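Local coordinates for NTF2-like Protein (Anabaena variabilis ATCC 29413, PDB 3DMC) that is of unknown function but adopts the NTF2-like fold of the SnoaL-like family, a cone of helices and curved sheet that in relatives often encloses a ligand pocket, at residues T22-W30 with V67-I77; F33-F43 with N54-F64. One frame throughout, in Å; residues are numbered along the deposited sequence.

Overall arrangement
Both interactions are built on helix 57-69, interaction 2 on its N-terminal turns and interaction 1 on its C-terminal end, with centres about 17 Å apart. Along the chain, 22-30 comes first, then both halves of interaction 2 (33-43 and 54-64), and 67-77 last, so the longer closure of interaction 1 brackets the shorter one. Interaction 1 ties the end of helix 9-27 to the start of edge strand 75-85, and interaction 2 fixes the hairpin 41-45/52-55 at the other edge of the same mixed sheet. The two meet where Trp30 packs against Phe64. Together they join the helices to opposite edges of the curved sheet, consistent with the NTF2-like fold.

Interaction 1 (T22-W30 with V67-I77); sequences TQGLATGEW and VSESFHTGIQI
Leu25 O, on the last turn of helix 9-27, accepts a nearly straight hydrogen bond from Ile75 N (2.9 Å, 179° at the hydrogen), the donor lying above the carbonyl plane. A water takes a second place on this oxygen and also bonds Ser68 OG, 2.6 Å away. That hydroxyl in turn accepts from Trp30 NE1 at 3.0 Å, sitting in the plane of the indole at its edge; a serine suits the spot because one short side chain serves both the ring N-H and the water. Its OG lies beside the backbone N (chi1 -70°), which turns it to the indole. A second water bridges Thr22 O and Ile75 O.

Beside these links Leu25 makes the apolar contacts: CD2 reaches both Val67 CG1 and Ile75 CD1, each at 4.1 Å, while CD1 approaches Ile77 CG1. Ile77 CD1 lies against Thr22 OG1, whose own polar partner is Phe18 O.

Gly74 makes the close approach possible: its phi is positive, and a side chain on it would run into Ala26 O. Gly24 lets Trp30 fold over the helix, its CA 3.5 Å above the indole centre. Gly28, also at positive phi, takes the chain out of the helix, and Phe64 stacks on Trp30. Here the N-terminal helix of an NTF2-like fold meets the turn that leads from helix 57-69 into edge strand 75-85.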
loop_
_atom_site.group_PDB
_atom_site.type_symbol
_atom_site.label_atom_id
_atom_site.label_comp_id
_atom_site.label_asym_id
_atom_site.label_seq_id
_atom_site.Cartn_x
_atom_site.Cartn_y
_atom_site.Cartn_z
ATOM N N THR A 22 6.958 10.617 -10.761
ATOM C CA THR A 22 7.528 11.695 -9.950
ATOM C C THR A 22 7.449 12.999 -10.753
ATOM O O THR A 22 7.010 14.038 -10.265
ATOM C CB THR A 22 8.993 11.376 -9.538
ATOM O OG1 THR A 22 8.994 10.262 -8.635
ATOM C CG2 THR A 22 9.701 12.594 -8.889
ATOM N N GLN A 23 7.890 12.898 -12.002
ATOM C CA GLN A 23 7.944 14.063 -12.915
ATOM C C GLN A 23 6.531 14.636 -13.173
ATOM O O GLN A 23 6.311 15.849 -13.182
ATOM C CB GLN A 23 8.618 13.673 -14.225
ATOM C CG GLN A 23 8.679 14.788 -15.224
ATOM C CD GLN A 23 9.465 14.411 -16.466
ATOM O OE1 GLN A 23 10.096 13.358 -16.516
ATOM N NE2 GLN A 23 9.441 15.286 -17.466
ATOM N N GLY A 24 5.562 13.737 -13.311
ATOM C CA GLY A 24 4.192 14.135 -13.543
ATOM C C GLY A 24 3.636 14.863 -12.350
ATOM O O GLY A 24 2.965 15.886 -12.463
ATOM N N LEU A 25 3.947 14.352 -11.164
ATOM C CA LEU A 25 3.455 14.976 -9.961
ATOM C C LEU A 25 4.062 16.368 -9.816
ATOM O O LEU A 25 3.398 17.289 -9.408
ATOM C CB LEU A 25 3.832 14.176 -8.737
ATOM C CG LEU A 25 3.000 12.912 -8.549
ATOM C CD1 LEU A 25 3.520 12.216 -7.284
ATOM C CD2 LEU A 25 1.521 13.297 -8.397
ATOM N N ALA A 26 5.349 16.491 -10.121
ATOM C CA ALA A 26 6.079 17.754 -9.832
ATOM C C ALA A 26 5.752 18.819 -10.859
ATOM O O ALA A 26 5.822 20.008 -10.588
ATOM C CB ALA A 26 7.595 17.529 -9.796
ATOM N N THR A 27 5.419 18.380 -12.058
ATOM C CA THR A 27 5.347 19.287 -13.232
ATOM C C THR A 27 4.005 19.339 -13.958
ATOM O O THR A 27 3.727 20.280 -14.695
ATOM C CB THR A 27 6.404 18.931 -14.310
ATOM O OG1 THR A 27 6.048 17.713 -14.961
ATOM C CG2 THR A 27 7.813 18.864 -13.715
ATOM N N GLY A 28 3.205 18.306 -13.774
ATOM C CA GLY A 28 1.882 18.190 -14.376
ATOM C C GLY A 28 1.948 17.715 -15.815
ATOM O O GLY A 28 0.961 17.675 -16.542
ATOM N N GLU A 29 3.153 17.362 -16.221
ATOM C CA GLU A 29 3.379 16.764 -17.545
ATOM C C GLU A 29 3.452 15.243 -17.439
ATOM O O GLU A 29 4.409 14.676 -16.897
ATOM C CB GLU A 29 4.676 17.284 -18.160
ATOM C CG GLU A 29 4.698 18.776 -18.321
ATOM C CD GLU A 29 3.766 19.220 -19.413
ATOM O OE1 GLU A 29 3.569 18.440 -20.375
ATOM O OE2 GLU A 29 3.224 20.343 -19.309
ATOM N N TRP A 30 2.429 14.606 -17.963
ATOM C CA TRP A 30 2.217 13.163 -17.781
ATOM C C TRP A 30 2.495 12.309 -19.031
ATOM O O TRP A 30 2.397 11.080 -18.971
ATOM C CB TRP A 30 0.789 12.915 -17.283
ATOM C CG TRP A 30 0.603 13.365 -15.878
ATOM C CD1 TRP A 30 0.066 14.540 -15.449
ATOM C CD2 TRP A 30 0.973 12.640 -14.705
ATOM N NE1 TRP A 30 0.101 14.600 -14.073
ATOM C CE2 TRP A 30 0.640 13.439 -13.597
ATOM C CE3 TRP A 30 1.537 11.380 -14.485
ATOM C CZ2 TRP A 30 0.850 13.012 -12.292
ATOM C CZ3 TRP A 30 1.754 10.963 -13.192
ATOM C CH2 TRP A 30 1.411 11.775 -12.114
ATOM N N VAL A 67 -5.473 15.040 -11.182
ATOM C CA VAL A 67 -4.607 15.024 -9.984
ATOM C C VAL A 67 -3.845 16.332 -9.935
ATOM O O VAL A 67 -3.760 16.985 -8.898
ATOM C CB VAL A 67 -3.647 13.826 -9.980
ATOM C CG1 VAL A 67 -2.461 14.090 -8.994
ATOM C CG2 VAL A 67 -4.416 12.534 -9.643
ATOM N N SER A 68 -3.285 16.718 -11.076
ATOM C CA SER A 68 -2.401 17.894 -11.150
ATOM C C SER A 68 -3.138 19.251 -11.188
ATOM O O SER A 68 -2.568 20.285 -10.880
ATOM C CB SER A 68 -1.459 17.801 -12.354
ATOM O OG SER A 68 -0.489 16.782 -12.167
ATOM N N GLU A 69 -4.417 19.230 -11.537
ATOM C CA GLU A 69 -5.136 20.482 -11.815
ATOM C C GLU A 69 -5.133 21.470 -10.649
ATOM O O GLU A 69 -5.131 22.684 -10.862
ATOM C CB GLU A 69 -6.583 20.220 -12.269
ATOM C CG GLU A 69 -7.513 19.912 -11.122
ATOM C CD GLU A 69 -8.968 19.893 -11.564
ATOM O OE1 GLU A 69 -9.193 19.710 -12.781
ATOM O OE2 GLU A 69 -9.878 20.058 -10.720
ATOM N N SER A 70 -5.132 20.967 -9.425
ATOM C CA SER A 70 -5.255 21.856 -8.251
ATOM C C SER A 70 -3.946 22.011 -7.501
ATOM O O SER A 70 -3.827 22.778 -6.545
ATOM C CB SER A 70 -6.376 21.404 -7.314
ATOM O OG SER A 70 -7.639 21.592 -7.938
ATOM N N PHE A 71 -2.928 21.343 -8.003
ATOM C CA PHE A 71 -1.579 21.586 -7.474
ATOM C C PHE A 71 -0.782 22.482 -8.399
ATOM O O PHE A 71 -0.024 22.018 -9.270
ATOM C CB PHE A 71 -0.861 20.278 -7.222
ATOM C CG PHE A 71 -1.447 19.517 -6.072
ATOM C CD1 PHE A 71 -2.549 18.702 -6.255
ATOM C CD2 PHE A 71 -0.967 19.711 -4.779
ATOM C CE1 PHE A 71 -3.109 18.016 -5.165
ATOM C CE2 PHE A 71 -1.531 19.035 -3.707
ATOM C CZ PHE A 71 -2.607 18.198 -3.905
ATOM N N HIS A 72 -0.989 23.781 -8.214
ATOM C CA HIS A 72 -0.504 24.748 -9.194
ATOM C C HIS A 72 1.014 24.755 -9.315
ATOM O O HIS A 72 1.559 25.134 -10.346
ATOM C CB HIS A 72 -1.039 26.135 -8.899
ATOM C CG HIS A 72 -2.522 26.236 -9.086
ATOM N ND1 HIS A 72 -3.314 27.093 -8.351
ATOM C CD2 HIS A 72 -3.357 25.559 -9.910
ATOM C CE1 HIS A 72 -4.572 26.951 -8.730
ATOM N NE2 HIS A 72 -4.627 26.021 -9.668
ATOM N N THR A 73 1.695 24.307 -8.280
ATOM C CA THR A 73 3.150 24.186 -8.349
ATOM C C THR A 73 3.631 22.754 -8.102
ATOM O O THR A 73 4.805 22.519 -7.818
ATOM C CB THR A 73 3.840 25.133 -7.413
ATOM O OG1 THR A 73 3.321 24.992 -6.077
ATOM C CG2 THR A 73 3.639 26.575 -7.925
ATOM N N GLY A 74 2.684 21.832 -8.266
ATOM C CA GLY A 74 2.926 20.396 -8.160
ATOM C C GLY A 74 2.958 19.797 -6.765
ATOM O O GLY A 74 2.732 20.439 -5.756
ATOM N N ILE A 75 3.230 18.501 -6.794
ATOM C CA ILE A 75 3.455 17.644 -5.619
ATOM C C ILE A 75 4.875 17.113 -5.678
ATOM O O ILE A 75 5.357 16.689 -6.730
ATOM C CB ILE A 75 2.509 16.450 -5.572
ATOM C CG1 ILE A 75 1.084 16.918 -5.290
ATOM C CG2 ILE A 75 2.923 15.414 -4.483
ATOM C CD1 ILE A 75 0.050 15.885 -5.630
ATOM N N GLN A 76 5.537 17.217 -4.541
ATOM C CA GLN A 76 6.896 16.701 -4.338
ATOM C C GLN A 76 6.852 15.367 -3.586
ATOM O O GLN A 76 6.024 15.157 -2.662
ATOM C CB GLN A 76 7.758 17.665 -3.529
ATOM C CG GLN A 76 8.248 18.878 -4.328
ATOM C CD GLN A 76 9.157 18.498 -5.476
ATOM O OE1 GLN A 76 10.116 17.751 -5.307
ATOM N NE2 GLN A 76 8.830 18.997 -6.683
ATOM N N ILE A 77 7.761 14.494 -3.974
ATOM C CA ILE A 77 8.016 13.252 -3.239
ATOM C C ILE A 77 9.159 13.525 -2.285
ATOM O O ILE A 77 10.317 13.705 -2.689
ATOM C CB ILE A 77 8.271 12.028 -4.169
ATOM C CG1 ILE A 77 6.993 11.700 -4.920
ATOM C CG2 ILE A 77 8.716 10.802 -3.368
ATOM C CD1 ILE A 77 7.070 10.422 -5.746
HETATM O O HOH W 1 7.298 14.889 -7.553
HETATM O O HOH W 2 0.897 18.008 -10.376
#

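Interaction 2 (F33-F43 with N54-F64); sequences FLDMLTEDFTF and NVGKERAKEFF
Leu34 O is gripped from opposite faces of its carbonyl plane by Lys57 NZ at 2.9 Å and by Leu37 N, the latter closing a type I turn. The same ammonium donates to Leu37 O (3.1 Å) and to a water that bonds Asp35 OD1, itself hydrogen-bonded to Gln31 NE2; it also makes a long salt bridge to Glu39 OE2. This lysine stands in the first turn of helix 57-69, which follows directly on the antiparallel hairpin 41-45/52-55 of the NTF2-like fold. Its chain runs out straight until a bend at chi3 (65°) carries NZ to the carbonyls. With an alanine in place of Lys57, Leu37 O is likely to lose its lysine donor, and the loop the cover of the methylenes that now line it.

Hydrocarbon packing takes over along the helix. Leu34 fits as a knob among Lys57, Ala60, Lys61 and Phe64, and the small Ala60 lets the Phe41 ring come to 3.9 Å, CE2 to CB. Phe33 turns its edge to the face of Phe64 in an offset edge-to-face pair, planes at 84°.

In the hairpin, Phe43 and Asn54 form a hydrogen-bonded pair and Thr42 and Val55 a non-hydrogen-bonded one. Gly56, the helix N-cap residue, adopts backbone angles at which any side chain would jam against the preceding carbonyl; its N bonds Phe41 O at 2.7 Å. Phe43 O accepts from Asn54 N and, at 3.3 Å, from Asn54 ND2, which also bonds Phe50 O. Phe43 CG sits between its backbone N and carbonyl carbon (chi1 61°), which swings the ring back over Asn54, the ring and the Asn54 amide nearly parallel. Arg59 NE donates to Asn54 OD1 on a lone pair, and Asn54 CB rests over the Phe43 face, 3.2 Å from the ring centroid.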
loop_
_atom_site.group_PDB
_atom_site.type_symbol
_atom_site.label_atom_id
_atom_site.label_comp_id
_atom_site.label_asym_id
_atom_site.label_seq_id
_atom_site.Cartn_x
_atom_site.Cartn_y
_atom_site.Cartn_z
ATOM N N PHE A 33 4.938 9.276 -18.649
ATOM C CA PHE A 33 4.328 8.194 -17.853
ATOM C C PHE A 33 3.290 7.436 -18.690
ATOM O O PHE A 33 3.286 6.211 -18.736
ATOM C CB PHE A 33 3.700 8.723 -16.546
ATOM C CG PHE A 33 3.152 7.641 -15.689
ATOM C CD1 PHE A 33 4.016 6.727 -15.086
ATOM C CD2 PHE A 33 1.784 7.527 -15.459
ATOM C CE1 PHE A 33 3.531 5.711 -14.270
ATOM C CE2 PHE A 33 1.303 6.508 -14.657
ATOM C CZ PHE A 33 2.194 5.590 -14.068
ATOM N N LEU A 34 2.420 8.177 -19.364
ATOM C CA LEU A 34 1.342 7.583 -20.156
ATOM C C LEU A 34 1.888 6.689 -21.268
ATOM O O LEU A 34 1.335 5.638 -21.588
ATOM C CB LEU A 34 0.459 8.675 -20.780
ATOM C CG LEU A 34 -0.434 9.467 -19.835
ATOM C CD1 LEU A 34 -1.040 10.665 -20.544
ATOM C CD2 LEU A 34 -1.534 8.576 -19.235
ATOM N N ASP A 35 3.004 7.123 -21.828
ATOM C CA ASP A 35 3.600 6.429 -22.966
ATOM C C ASP A 35 4.086 5.039 -22.532
ATOM O O ASP A 35 4.315 4.139 -23.354
ATOM C CB ASP A 35 4.747 7.241 -23.580
ATOM C CG ASP A 35 4.256 8.383 -24.460
ATOM O OD1 ASP A 35 3.047 8.478 -24.738
ATOM O OD2 ASP A 35 5.103 9.206 -24.883
HETATM N N MSE A 36 4.259 4.876 -21.227
HETATM C CA MSE A 36 4.773 3.615 -20.711
HETATM C C MSE A 36 3.668 2.678 -20.305
HETATM O O MSE A 36 3.938 1.578 -19.819
HETATM C CB MSE A 36 5.685 3.838 -19.514
HETATM C CG MSE A 36 7.121 4.048 -19.888
HETATM SE SE MSE A 36 7.965 4.105 -18.200
HETATM C CE MSE A 36 8.158 2.172 -17.827
ATOM N N LEU A 37 2.430 3.111 -20.505
ATOM C CA LEU A 37 1.263 2.297 -20.108
ATOM C C LEU A 37 0.743 1.448 -21.270
ATOM O O LEU A 37 0.709 1.887 -22.419
ATOM C CB LEU A 37 0.142 3.193 -19.548
ATOM C CG LEU A 37 0.586 4.250 -18.541
ATOM C CD1 LEU A 37 -0.588 5.059 -17.992
ATOM C CD2 LEU A 37 1.329 3.564 -17.392
ATOM N N THR A 38 0.343 0.226 -20.947
ATOM C CA THR A 38 -0.230 -0.706 -21.924
ATOM C C THR A 38 -1.623 -0.239 -22.356
ATOM O O THR A 38 -2.291 0.545 -21.685
ATOM C CB THR A 38 -0.324 -2.154 -21.380
ATOM O OG1 THR A 38 -1.217 -2.177 -20.270
ATOM C CG2 THR A 38 1.022 -2.712 -21.018
ATOM N N GLU A 39 -2.078 -0.730 -23.502
ATOM C CA GLU A 39 -3.356 -0.286 -24.029
ATOM C C GLU A 39 -4.521 -0.710 -23.136
ATOM O O GLU A 39 -5.583 -0.082 -23.138
ATOM C CB GLU A 39 -3.581 -0.807 -25.460
ATOM C CG GLU A 39 -2.551 -0.289 -26.464
ATOM C CD GLU A 39 -2.425 1.233 -26.451
ATOM O OE1 GLU A 39 -3.452 1.936 -26.585
ATOM O OE2 GLU A 39 -1.283 1.730 -26.314
ATOM N N ASP A 40 -4.301 -1.788 -22.392
ATOM C CA ASP A 40 -5.327 -2.365 -21.505
ATOM C C ASP A 40 -5.088 -1.925 -20.058
ATOM O O ASP A 40 -5.581 -2.530 -19.120
ATOM C CB ASP A 40 -5.414 -3.895 -21.592
ATOM C CG ASP A 40 -4.142 -4.602 -21.169
ATOM O OD1 ASP A 40 -3.055 -3.965 -21.142
ATOM O OD2 ASP A 40 -4.206 -5.820 -20.897
ATOM N N PHE A 41 -4.334 -0.847 -19.929
ATOM C CA PHE A 41 -3.992 -0.282 -18.607
ATOM C C PHE A 41 -5.242 -0.085 -17.741
ATOM O O PHE A 41 -6.242 0.457 -18.207
ATOM C CB PHE A 41 -3.293 1.070 -18.779
ATOM C CG PHE A 41 -2.935 1.739 -17.476
ATOM C CD1 PHE A 41 -1.850 1.302 -16.744
ATOM C CD2 PHE A 41 -3.687 2.818 -16.986
ATOM C CE1 PHE A 41 -1.505 1.939 -15.522
ATOM C CE2 PHE A 41 -3.339 3.466 -15.776
ATOM C CZ PHE A 41 -2.245 3.000 -15.053
ATOM N N THR A 42 -5.174 -0.520 -16.479
ATOM C CA THR A 42 -6.257 -0.222 -15.518
ATOM C C THR A 42 -5.660 0.392 -14.281
ATOM O O THR A 42 -4.470 0.237 -14.002
ATOM C CB THR A 42 -7.027 -1.460 -15.062
ATOM O OG1 THR A 42 -6.210 -2.237 -14.163
ATOM C CG2 THR A 42 -7.493 -2.297 -16.237
ATOM N N PHE A 43 -6.472 1.150 -13.583
ATOM C CA PHE A 43 -5.985 1.778 -12.336
ATOM C C PHE A 43 -7.111 1.807 -11.341
ATOM O O PHE A 43 -8.272 2.012 -11.682
ATOM C CB PHE A 43 -5.380 3.177 -12.533
ATOM C CG PHE A 43 -6.331 4.225 -13.101
ATOM C CD1 PHE A 43 -6.643 4.250 -14.456
ATOM C CD2 PHE A 43 -6.873 5.202 -12.307
ATOM C CE1 PHE A 43 -7.493 5.218 -14.967
ATOM C CE2 PHE A 43 -7.729 6.156 -12.822
ATOM C CZ PHE A 43 -8.026 6.156 -14.161
ATOM N N ASN A 54 -10.740 1.630 -13.055
ATOM C CA ASN A 54 -10.789 2.515 -14.220
ATOM C C ASN A 54 -10.041 1.870 -15.343
ATOM O O ASN A 54 -8.972 1.340 -15.134
ATOM C CB ASN A 54 -10.126 3.850 -13.884
ATOM C CG ASN A 54 -10.869 4.614 -12.805
ATOM O OD1 ASN A 54 -11.712 5.437 -13.099
ATOM N ND2 ASN A 54 -10.541 4.345 -11.548
ATOM N N VAL A 55 -10.606 1.919 -16.552
ATOM C CA VAL A 55 -10.034 1.157 -17.660
ATOM C C VAL A 55 -9.582 2.061 -18.786
ATOM O O VAL A 55 -10.297 2.966 -19.202
ATOM C CB VAL A 55 -11.076 0.119 -18.185
ATOM C CG1 VAL A 55 -10.559 -0.617 -19.425
ATOM C CG2 VAL A 55 -11.446 -0.859 -17.075
ATOM N N GLY A 56 -8.368 1.810 -19.254
ATOM C CA GLY A 56 -7.813 2.497 -20.425
ATOM C C GLY A 56 -7.052 3.788 -20.258
ATOM O O GLY A 56 -7.164 4.490 -19.248
ATOM N N LYS A 57 -6.286 4.115 -21.303
ATOM C CA LYS A 57 -5.327 5.237 -21.270
ATOM C C LYS A 57 -5.951 6.623 -21.427
ATOM O O LYS A 57 -5.413 7.603 -20.947
ATOM C CB LYS A 57 -4.203 5.048 -22.295
ATOM C CG LYS A 57 -3.288 3.879 -21.953
ATOM C CD LYS A 57 -2.221 3.651 -22.999
ATOM C CE LYS A 57 -1.261 4.796 -23.087
ATOM N NZ LYS A 57 -0.034 4.458 -23.885
ATOM N N GLU A 58 -7.097 6.689 -22.082
ATOM C CA GLU A 58 -7.836 7.962 -22.178
ATOM C C GLU A 58 -8.280 8.370 -20.783
ATOM O O GLU A 58 -8.150 9.516 -20.369
ATOM C CB GLU A 58 -9.078 7.843 -23.049
ATOM C CG GLU A 58 -8.792 7.493 -24.500
ATOM N N ARG A 59 -8.868 7.406 -20.100
ATOM C CA ARG A 59 -9.351 7.619 -18.733
ATOM C C ARG A 59 -8.163 7.899 -17.786
ATOM O O ARG A 59 -8.240 8.732 -16.873
ATOM C CB ARG A 59 -10.166 6.430 -18.242
ATOM C CG ARG A 59 -10.688 6.600 -16.845
ATOM C CD ARG A 59 -11.848 7.563 -16.777
ATOM N NE ARG A 59 -12.587 7.377 -15.522
ATOM C CZ ARG A 59 -13.452 8.252 -15.019
ATOM N NH1 ARG A 59 -13.695 9.405 -15.642
ATOM N NH2 ARG A 59 -14.046 7.981 -13.868
ATOM N N ALA A 60 -7.044 7.248 -18.060
ATOM C CA ALA A 60 -5.816 7.478 -17.242
ATOM C C ALA A 60 -5.379 8.934 -17.372
ATOM O O ALA A 60 -5.072 9.607 -16.393
ATOM C CB ALA A 60 -4.700 6.554 -17.680
ATOM N N LYS A 61 -5.375 9.428 -18.596
ATOM C CA LYS A 61 -5.015 10.834 -18.836
ATOM C C LYS A 61 -5.930 11.800 -18.086
ATOM O O LYS A 61 -5.497 12.796 -17.492
ATOM C CB LYS A 61 -5.030 11.175 -20.330
ATOM C CG LYS A 61 -4.518 12.566 -20.562
ATOM C CD LYS A 61 -4.057 12.814 -21.978
ATOM C CE LYS A 61 -3.534 14.245 -22.120
ATOM N NZ LYS A 61 -3.721 14.783 -23.502
ATOM N N GLU A 62 -7.208 11.480 -18.084
ATOM C CA GLU A 62 -8.179 12.325 -17.389
ATOM C C GLU A 62 -7.787 12.380 -15.913
ATOM O O GLU A 62 -7.692 13.438 -15.304
ATOM C CB GLU A 62 -9.582 11.778 -17.540
ATOM C CG GLU A 62 -10.023 11.749 -19.001
ATOM C CD GLU A 62 -11.407 11.156 -19.215
ATOM O OE1 GLU A 62 -12.076 10.766 -18.228
ATOM O OE2 GLU A 62 -11.817 11.090 -20.392
ATOM N N PHE A 63 -7.581 11.194 -15.373
ATOM C CA PHE A 63 -7.217 11.048 -13.949
ATOM C C PHE A 63 -5.958 11.868 -13.582
ATOM O O PHE A 63 -5.926 12.688 -12.620
ATOM C CB PHE A 63 -6.986 9.576 -13.618
ATOM C CG PHE A 63 -6.457 9.367 -12.248
ATOM C CD1 PHE A 63 -7.229 9.683 -11.153
ATOM C CD2 PHE A 63 -5.163 8.890 -12.052
ATOM C CE1 PHE A 63 -6.748 9.496 -9.871
ATOM C CE2 PHE A 63 -4.665 8.718 -10.754
ATOM C CZ PHE A 63 -5.478 9.012 -9.672
ATOM N N PHE A 64 -4.897 11.674 -14.357
ATOM C CA PHE A 64 -3.611 12.307 -13.985
ATOM C C PHE A 64 -3.682 13.835 -14.162
ATOM O O PHE A 64 -3.118 14.600 -13.388
ATOM C CB PHE A 64 -2.461 11.638 -14.736
ATOM C CG PHE A 64 -2.145 10.277 -14.199
ATOM C CD1 PHE A 64 -1.742 10.132 -12.876
ATOM C CD2 PHE A 64 -2.285 9.147 -14.969
ATOM C CE1 PHE A 64 -1.450 8.866 -12.346
ATOM C CE2 PHE A 64 -2.007 7.887 -14.431
ATOM C CZ PHE A 64 -1.590 7.760 -13.115
HETATM O O HOH W 3 0.578 7.188 -24.679
HETATM O O HOH W 4 -6.189 2.324 -23.585
#